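Local structure of serpin (Taeniopygia guttata, 5HGC) at residues A[236-241]-A[246-251]; A[218-223]-A[258-263]. The protein belongs to the serpin family, whose members typically inhibit serine proteases, and here holds a cortisol-like steroid in a surface pocket between helices and a beta-sheet. All blocks are in the same frame, centred on the assembly; numbering follows the deposited sequence.

Contact 1: A[236-241]-A[246-251]; sequences FLVLPA and KQLEQT. With HCY ((11alpha,14beta)-11,17,21-trihydroxypregn-4-ene-3,20-dione), chain B.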
loop_
_atom_site.group_PDB
_atom_site.type_symbol
_atom_site.label_atom_id
_atom_site.label_comp_id
_atom_site.label_asym_id
_atom_site.label_seq_id
_atom_site.Cartn_x
_atom_site.Cartn_y
_atom_site.Cartn_z
ATOM N N PHE A 236 4.774 -0.727 11.740
ATOM C CA PHE A 236 5.853 -1.706 12.142
ATOM C C PHE A 236 7.125 -1.376 11.397
ATOM O O PHE A 236 7.109 -1.318 10.166
ATOM C CB PHE A 236 5.498 -3.143 11.767
ATOM C CG PHE A 236 4.435 -3.761 12.647
ATOM C CD1 PHE A 236 3.125 -3.170 12.754
ATOM C CD2 PHE A 236 4.696 -4.958 13.342
ATOM C CE1 PHE A 236 2.121 -3.751 13.552
ATOM C CE2 PHE A 236 3.694 -5.541 14.146
ATOM C CZ PHE A 236 2.410 -4.948 14.242
ATOM N N LEU A 237 8.208 -1.113 12.134
ATOM C CA LEU A 237 9.470 -0.687 11.536
ATOM C C LEU A 237 10.394 -1.851 11.781
ATOM O O LEU A 237 10.626 -2.224 12.943
ATOM C CB LEU A 237 9.968 0.564 12.222
ATOM C CG LEU A 237 8.874 1.566 12.584
ATOM C CD1 LEU A 237 9.414 2.679 13.495
ATOM C CD2 LEU A 237 8.257 2.144 11.304
ATOM N N VAL A 238 10.889 -2.444 10.696
ATOM C CA VAL A 238 11.595 -3.723 10.753
ATOM C C VAL A 238 13.002 -3.515 10.255
ATOM O O VAL A 238 13.223 -3.157 9.097
ATOM C CB VAL A 238 10.919 -4.786 9.894
ATOM C CG1 VAL A 238 11.624 -6.148 10.044
ATOM C CG2 VAL A 238 9.461 -4.876 10.257
ATOM N N LEU A 239 13.945 -3.718 11.158
ATOM C CA LEU A 239 15.381 -3.476 10.930
ATOM C C LEU A 239 16.037 -4.844 10.899
ATOM O O LEU A 239 16.210 -5.412 11.968
ATOM C CB LEU A 239 15.959 -2.645 12.063
ATOM C CG LEU A 239 17.371 -2.130 11.885
ATOM C CD1 LEU A 239 17.471 -1.267 10.634
ATOM C CD2 LEU A 239 17.752 -1.321 13.099
ATOM N N PRO A 240 16.315 -5.400 9.689
ATOM C CA PRO A 240 17.084 -6.640 9.664
ATOM C C PRO A 240 18.578 -6.331 9.868
ATOM O O PRO A 240 19.061 -5.219 9.490
ATOM C CB PRO A 240 16.812 -7.194 8.260
ATOM C CG PRO A 240 16.703 -5.954 7.425
ATOM C CD PRO A 240 15.998 -4.941 8.314
ATOM N N ALA A 241 19.283 -7.293 10.497
ATOM C CA ALA A 241 20.760 -7.302 10.576
ATOM C C ALA A 241 21.399 -7.232 9.166
ATOM O O ALA A 241 20.844 -7.831 8.209
ATOM C CB ALA A 241 21.196 -8.574 11.269
ATOM N N LYS A 246 17.544 -10.177 2.282
ATOM C CA LYS A 246 17.075 -11.153 1.244
ATOM C C LYS A 246 16.223 -12.209 1.941
ATOM O O LYS A 246 15.105 -12.532 1.504
ATOM C CB LYS A 246 18.210 -11.788 0.361
ATOM N N GLN A 247 16.722 -12.673 3.076
ATOM C CA GLN A 247 16.066 -13.741 3.823
ATOM C C GLN A 247 14.674 -13.317 4.367
ATOM O O GLN A 247 13.690 -14.071 4.228
ATOM C CB GLN A 247 17.019 -14.234 4.919
ATOM C CG GLN A 247 16.777 -15.664 5.401
ATOM C CD GLN A 247 16.199 -15.758 6.818
ATOM O OE1 GLN A 247 16.666 -15.070 7.761
ATOM N NE2 GLN A 247 15.189 -16.645 6.984
ATOM N N LEU A 248 14.617 -12.116 4.967
ATOM C CA LEU A 248 13.387 -11.498 5.436
ATOM C C LEU A 248 12.341 -11.332 4.303
ATOM O O LEU A 248 11.188 -11.793 4.463
ATOM C CB LEU A 248 13.694 -10.145 6.054
ATOM C CG LEU A 248 12.482 -9.338 6.533
ATOM C CD1 LEU A 248 11.683 -10.070 7.616
ATOM C CD2 LEU A 248 12.985 -8.007 7.045
ATOM N N GLU A 249 12.751 -10.691 3.189
ATOM C CA GLU A 249 11.957 -10.637 1.933
ATOM C C GLU A 249 11.303 -11.961 1.547
ATOM O O GLU A 249 10.107 -11.980 1.279
ATOM C CB GLU A 249 12.794 -10.197 0.733
ATOM C CG GLU A 249 13.246 -8.768 0.796
ATOM C CD GLU A 249 14.257 -8.423 -0.290
ATOM O OE1 GLU A 249 14.730 -9.312 -1.044
ATOM O OE2 GLU A 249 14.574 -7.224 -0.395
ATOM N N GLN A 250 12.079 -13.050 1.519
ATOM C CA GLN A 250 11.593 -14.343 1.010
ATOM C C GLN A 250 10.654 -15.076 1.967
ATOM O O GLN A 250 9.973 -16.007 1.583
ATOM C CB GLN A 250 12.757 -15.274 0.633
ATOM C CG GLN A 250 13.516 -14.942 -0.657
ATOM C CD GLN A 250 15.003 -15.417 -0.636
ATOM O OE1 GLN A 250 15.450 -16.222 0.225
ATOM N NE2 GLN A 250 15.780 -14.887 -1.566
ATOM N N THR A 251 10.619 -14.667 3.217
ATOM C CA THR A 251 9.845 -15.358 4.248
ATOM C C THR A 251 8.601 -14.566 4.580
ATOM O O THR A 251 7.606 -15.141 5.005
ATOM C CB THR A 251 10.677 -15.351 5.548
ATOM O OG1 THR A 251 12.012 -15.706 5.223
ATOM C CG2 THR A 251 10.085 -16.231 6.715
HETATM C C1 HCY B . -3.293 -11.501 11.755
HETATM C C2 HCY B . -3.559 -12.739 10.902
HETATM C C3 HCY B . -4.191 -12.387 9.575
HETATM C C4 HCY B . -4.190 -10.989 9.082
HETATM C C5 HCY B . -3.352 -10.097 9.624
HETATM C C6 HCY B . -3.009 -8.845 8.847
HETATM C C7 HCY B . -3.132 -7.603 9.758
HETATM C C8 HCY B . -2.546 -7.741 11.168
HETATM C C9 HCY B . -3.057 -9.039 11.829
HETATM C C10 HCY B . -2.727 -10.301 10.999
HETATM C C12 HCY B . -3.000 -7.851 14.188
HETATM C C11 HCY B . -2.777 -9.141 13.369
HETATM C C13 HCY B . -2.414 -6.599 13.467
HETATM C C14 HCY B . -2.955 -6.572 12.036
HETATM C C15 HCY B . -2.767 -5.147 11.576
HETATM C C16 HCY B . -2.954 -4.288 12.820
HETATM C C17 HCY B . -2.946 -5.256 14.031
HETATM C C18 HCY B . -0.858 -6.544 13.492
HETATM C C19 HCY B . -1.223 -10.538 10.738
HETATM C C20 HCY B . -2.201 -4.698 15.230
HETATM C C21 HCY B . -2.659 -5.021 16.637
HETATM O O1 HCY B . -4.642 -13.280 8.885
HETATM O O2 HCY B . -1.392 -9.495 13.438
HETATM O O3 HCY B . -4.295 -5.404 14.529
HETATM O O4 HCY B . -1.222 -3.984 15.081
HETATM O O5 HCY B . -1.436 -5.192 17.351
#
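L248 reaches from helix 245-251 to the side chains of V238 and P240, covering the end of strand 233-240 in the sheet B region of the serpin fold. The contact is wholly apolar and no hydrogen bond crosses it. One methyl does the work: CD2 of L248 lies 3.8 Å from CG1 of V238 and 4.1 Å from CB of P240, touching two strand residues that project to the same side of the sheet. With its CG anti to the backbone N (chi1 177°), the leucine extends off the helix to the strand. V238 offers the CG1 branch, likewise anti to its backbone N (chi1 -176°). C222, L356 and W260 close round L248, so the meeting point is buried between neighbouring strands and helix 254-263.

Polar bonds stay within each element or run to its neighbours. P240 O accepts a hydrogen bond from H353 NE2, and E249 forms a salt bridge with K372 that ties the helix to strand 366-373.

Two residues before V238, F236 belongs to the steroid pocket and packs its ring against F360, the planes about 80° apart. CZ of F236 is 3.7 Å from the steroid methyl C18, and the ligand's ketone oxygen O4 sits in the ring plane at the edge, 3.7 Å from CE1 of F236.

Contact 2: A[218-223]-A[258-263]; sequences EELSCT and QKWSDH. With HCY ((11alpha,14beta)-11,17,21-trihydroxypregn-4-ene-3,20-dione), chain B.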
loop_
_atom_site.group_PDB
_atom_site.type_symbol
_atom_site.label_atom_id
_atom_site.label_comp_id
_atom_site.label_asym_id
_atom_site.label_seq_id
_atom_site.Cartn_x
_atom_site.Cartn_y
_atom_site.Cartn_z
ATOM N N GLU A 218 15.077 -13.999 16.610
ATOM C CA GLU A 218 16.370 -14.595 16.261
ATOM C C GLU A 218 16.253 -15.259 14.912
ATOM O O GLU A 218 17.075 -14.977 14.037
ATOM C CB GLU A 218 16.932 -15.584 17.304
ATOM C CG GLU A 218 17.358 -14.972 18.625
ATOM C CD GLU A 218 16.236 -15.025 19.650
ATOM O OE1 GLU A 218 15.052 -15.010 19.230
ATOM O OE2 GLU A 218 16.527 -15.091 20.872
ATOM N N GLU A 219 15.228 -16.108 14.742
ATOM C CA GLU A 219 14.910 -16.750 13.448
ATOM C C GLU A 219 15.128 -15.790 12.277
ATOM O O GLU A 219 15.789 -16.157 11.293
ATOM C CB GLU A 219 13.457 -17.220 13.390
ATOM C CG GLU A 219 12.940 -18.026 14.569
ATOM C CD GLU A 219 11.930 -19.083 14.128
ATOM O OE1 GLU A 219 11.671 -19.209 12.899
ATOM O OE2 GLU A 219 11.398 -19.801 15.011
ATOM N N LEU A 220 14.602 -14.559 12.385
ATOM C CA LEU A 220 14.733 -13.661 11.274
ATOM C C LEU A 220 15.822 -12.622 11.380
ATOM O O LEU A 220 16.151 -11.977 10.375
ATOM C CB LEU A 220 13.386 -13.075 10.858
ATOM C CG LEU A 220 12.348 -14.112 10.421
ATOM C CD1 LEU A 220 11.087 -13.393 10.016
ATOM C CD2 LEU A 220 12.832 -14.937 9.248
ATOM N N SER A 221 16.404 -12.462 12.571
ATOM C CA SER A 221 17.513 -11.498 12.786
ATOM C C SER A 221 17.073 -10.053 12.554
ATOM O O SER A 221 17.788 -9.235 11.915
ATOM C CB SER A 221 18.734 -11.848 11.921
ATOM O OG SER A 221 18.837 -13.256 11.757
ATOM N N CYS A 222 15.908 -9.747 13.126
ATOM C CA CYS A 222 15.176 -8.499 12.907
ATOM C C CYS A 222 14.819 -7.839 14.192
ATOM O O CYS A 222 14.236 -8.485 15.069
ATOM C CB CYS A 222 13.805 -8.822 12.318
ATOM S SG CYS A 222 13.899 -9.192 10.618
ATOM N N THR A 223 15.030 -6.541 14.262
ATOM C CA THR A 223 14.477 -5.776 15.347
ATOM C C THR A 223 13.173 -5.219 14.832
ATOM O O THR A 223 13.150 -4.697 13.761
ATOM C CB THR A 223 15.457 -4.678 15.752
ATOM O OG1 THR A 223 16.667 -5.299 16.186
ATOM C CG2 THR A 223 14.921 -3.857 16.878
ATOM N N GLN A 258 1.789 -11.837 12.526
ATOM C CA GLN A 258 1.029 -12.234 13.699
ATOM C C GLN A 258 1.939 -12.644 14.862
ATOM O O GLN A 258 1.638 -12.322 16.017
ATOM C CB GLN A 258 0.059 -13.378 13.404
ATOM C CG GLN A 258 -0.784 -13.725 14.628
ATOM C CD GLN A 258 -2.212 -14.048 14.276
ATOM O OE1 GLN A 258 -2.495 -14.905 13.388
ATOM N NE2 GLN A 258 -3.146 -13.356 14.953
ATOM N N LYS A 259 3.019 -13.362 14.540
ATOM C CA LYS A 259 4.082 -13.673 15.485
ATOM C C LYS A 259 4.559 -12.364 16.140
ATOM O O LYS A 259 4.472 -12.234 17.392
ATOM C CB LYS A 259 5.255 -14.380 14.797
ATOM C CG LYS A 259 6.371 -14.787 15.768
ATOM C CD LYS A 259 7.401 -15.707 15.140
ATOM C CE LYS A 259 8.635 -14.974 14.640
ATOM N NZ LYS A 259 9.831 -15.875 14.778
ATOM N N TRP A 260 4.986 -11.392 15.306
ATOM C CA TRP A 260 5.469 -10.127 15.848
ATOM C C TRP A 260 4.470 -9.460 16.810
ATOM O O TRP A 260 4.791 -9.130 17.978
ATOM C CB TRP A 260 5.882 -9.190 14.745
ATOM C CG TRP A 260 7.092 -9.671 13.952
ATOM C CD1 TRP A 260 8.002 -10.641 14.318
ATOM C CD2 TRP A 260 7.526 -9.179 12.673
ATOM N NE1 TRP A 260 8.966 -10.796 13.332
ATOM C CE2 TRP A 260 8.708 -9.913 12.316
ATOM C CE3 TRP A 260 7.033 -8.195 11.789
ATOM C CZ2 TRP A 260 9.419 -9.686 11.108
ATOM C CZ3 TRP A 260 7.713 -7.976 10.558
ATOM C CH2 TRP A 260 8.900 -8.729 10.233
ATOM N N SER A 261 3.248 -9.276 16.348
ATOM C CA SER A 261 2.335 -8.501 17.139
ATOM C C SER A 261 1.906 -9.262 18.412
ATOM O O SER A 261 1.611 -8.619 19.415
ATOM C CB SER A 261 1.158 -8.038 16.298
ATOM O OG SER A 261 0.447 -9.149 15.796
ATOM N N ASP A 262 1.906 -10.601 18.377
ATOM C CA ASP A 262 1.632 -11.412 19.555
ATOM C C ASP A 262 2.689 -11.199 20.631
ATOM O O ASP A 262 2.361 -11.230 21.813
ATOM C CB ASP A 262 1.549 -12.905 19.225
ATOM C CG ASP A 262 0.228 -13.306 18.487
ATOM O OD1 ASP A 262 -0.788 -12.581 18.525
ATOM O OD2 ASP A 262 0.221 -14.387 17.858
ATOM N N HIS A 263 3.923 -10.937 20.208
ATOM C CA HIS A 263 5.061 -10.816 21.108
ATOM C C HIS A 263 5.650 -9.419 21.372
ATOM O O HIS A 263 6.664 -9.304 22.053
ATOM C CB HIS A 263 6.164 -11.755 20.623
ATOM C CG HIS A 263 5.776 -13.194 20.682
ATOM N ND1 HIS A 263 5.703 -13.992 19.561
ATOM C CD2 HIS A 263 5.386 -13.966 21.728
ATOM C CE1 HIS A 263 5.296 -15.196 19.915
ATOM N NE2 HIS A 263 5.080 -15.199 21.221
HETATM C C1 HCY B . -3.293 -11.501 11.755
HETATM C C2 HCY B . -3.559 -12.739 10.902
HETATM C C3 HCY B . -4.191 -12.387 9.575
HETATM C C4 HCY B . -4.190 -10.989 9.082
HETATM C C5 HCY B . -3.352 -10.097 9.624
HETATM C C6 HCY B . -3.009 -8.845 8.847
HETATM C C7 HCY B . -3.132 -7.603 9.758
HETATM C C8 HCY B . -2.546 -7.741 11.168
HETATM C C9 HCY B . -3.057 -9.039 11.829
HETATM C C10 HCY B . -2.727 -10.301 10.999
HETATM C C12 HCY B . -3.000 -7.851 14.188
HETATM C C11 HCY B . -2.777 -9.141 13.369
HETATM C C13 HCY B . -2.414 -6.599 13.467
HETATM C C14 HCY B . -2.955 -6.572 12.036
HETATM C C15 HCY B . -2.767 -5.147 11.576
HETATM C C16 HCY B . -2.954 -4.288 12.820
HETATM C C17 HCY B . -2.946 -5.256 14.031
HETATM C C18 HCY B . -0.858 -6.544 13.492
HETATM C C19 HCY B . -1.223 -10.538 10.738
HETATM C C20 HCY B . -2.201 -4.698 15.230
HETATM C C21 HCY B . -2.659 -5.021 16.637
HETATM O O1 HCY B . -4.642 -13.280 8.885
HETATM O O2 HCY B . -1.392 -9.495 13.438
HETATM O O3 HCY B . -4.295 -5.404 14.529
HETATM O O4 HCY B . -1.222 -3.984 15.081
HETATM O O5 HCY B . -1.436 -5.192 17.351
#
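L220 points its CD1 methyl at the indole of W260, 4.2 Å from CZ2, where the tight turn between strands 211-217 and 222-228 of serpin sheet B meets helix 254-263. At this turn S221 and C222 together sit opposite the single residue D217, which makes a G1 beta bulge. The methyl approaches the ring obliquely, and both side chains are buried; the C222 side chain lies on the other side of the indole plane from this methyl. The indole is also held by its polar edge, since NE1 of W260 is hydrogen-bonded to D217 OD2 at the end of the preceding strand. That bond and the surrounding apolar groups limit how the ring can turn.

Toward solvent, K259 and E219 cross with their side chains. NZ of K259 lies 3.8 Å from CG of E219, and OE2 of E219 is 4.2 Å from NZ, too long for a salt bridge. D217 adds a long, weak ion pair to the same ammonium, so its charge is probably shared loosely between two carboxylates; the poor order of E219 fits so slack a hold.

Another side of the helix serves the steroid. Q258 runs along the ligand's A ring, its CG anti to the backbone N (chi1 -177°) and the chain bent at chi2, which brings CD within 3.7 Å of steroid C1 and OE1 within 3.5 Å of C2. An alanine here would take away the whole amide and would probably leave this edge of the A ring without its flanking group. One turn along, OG of S261 and steroid O2 share a hydrogen bond of 3.0 Å, while CB of S261 touches the methyl C18 at 3.8 Å.

Following the chain from the N terminus, segment 218-223 comes first, turning from strand 211-217 into strand 222-228. The chain then runs back along strand 233-240, and a short connection of four residues leads into helix 245-251, so contact 1 closes a small loop. Helix 254-263 follows, and its contact with 218-223 closes the larger loop around the first. Contact 1 thus lies within contact 2. Adjacent strands join the two through backbone bonds, from T223 N to L239 O and from A241 N to S221 O, each 2.8 Å. V238 CG2 also packs on W260 CZ3. Together they fix two successive helices to one sheet face, and the steroid is met by F236 from contact 1 and by Q258 and S261 from contact 2.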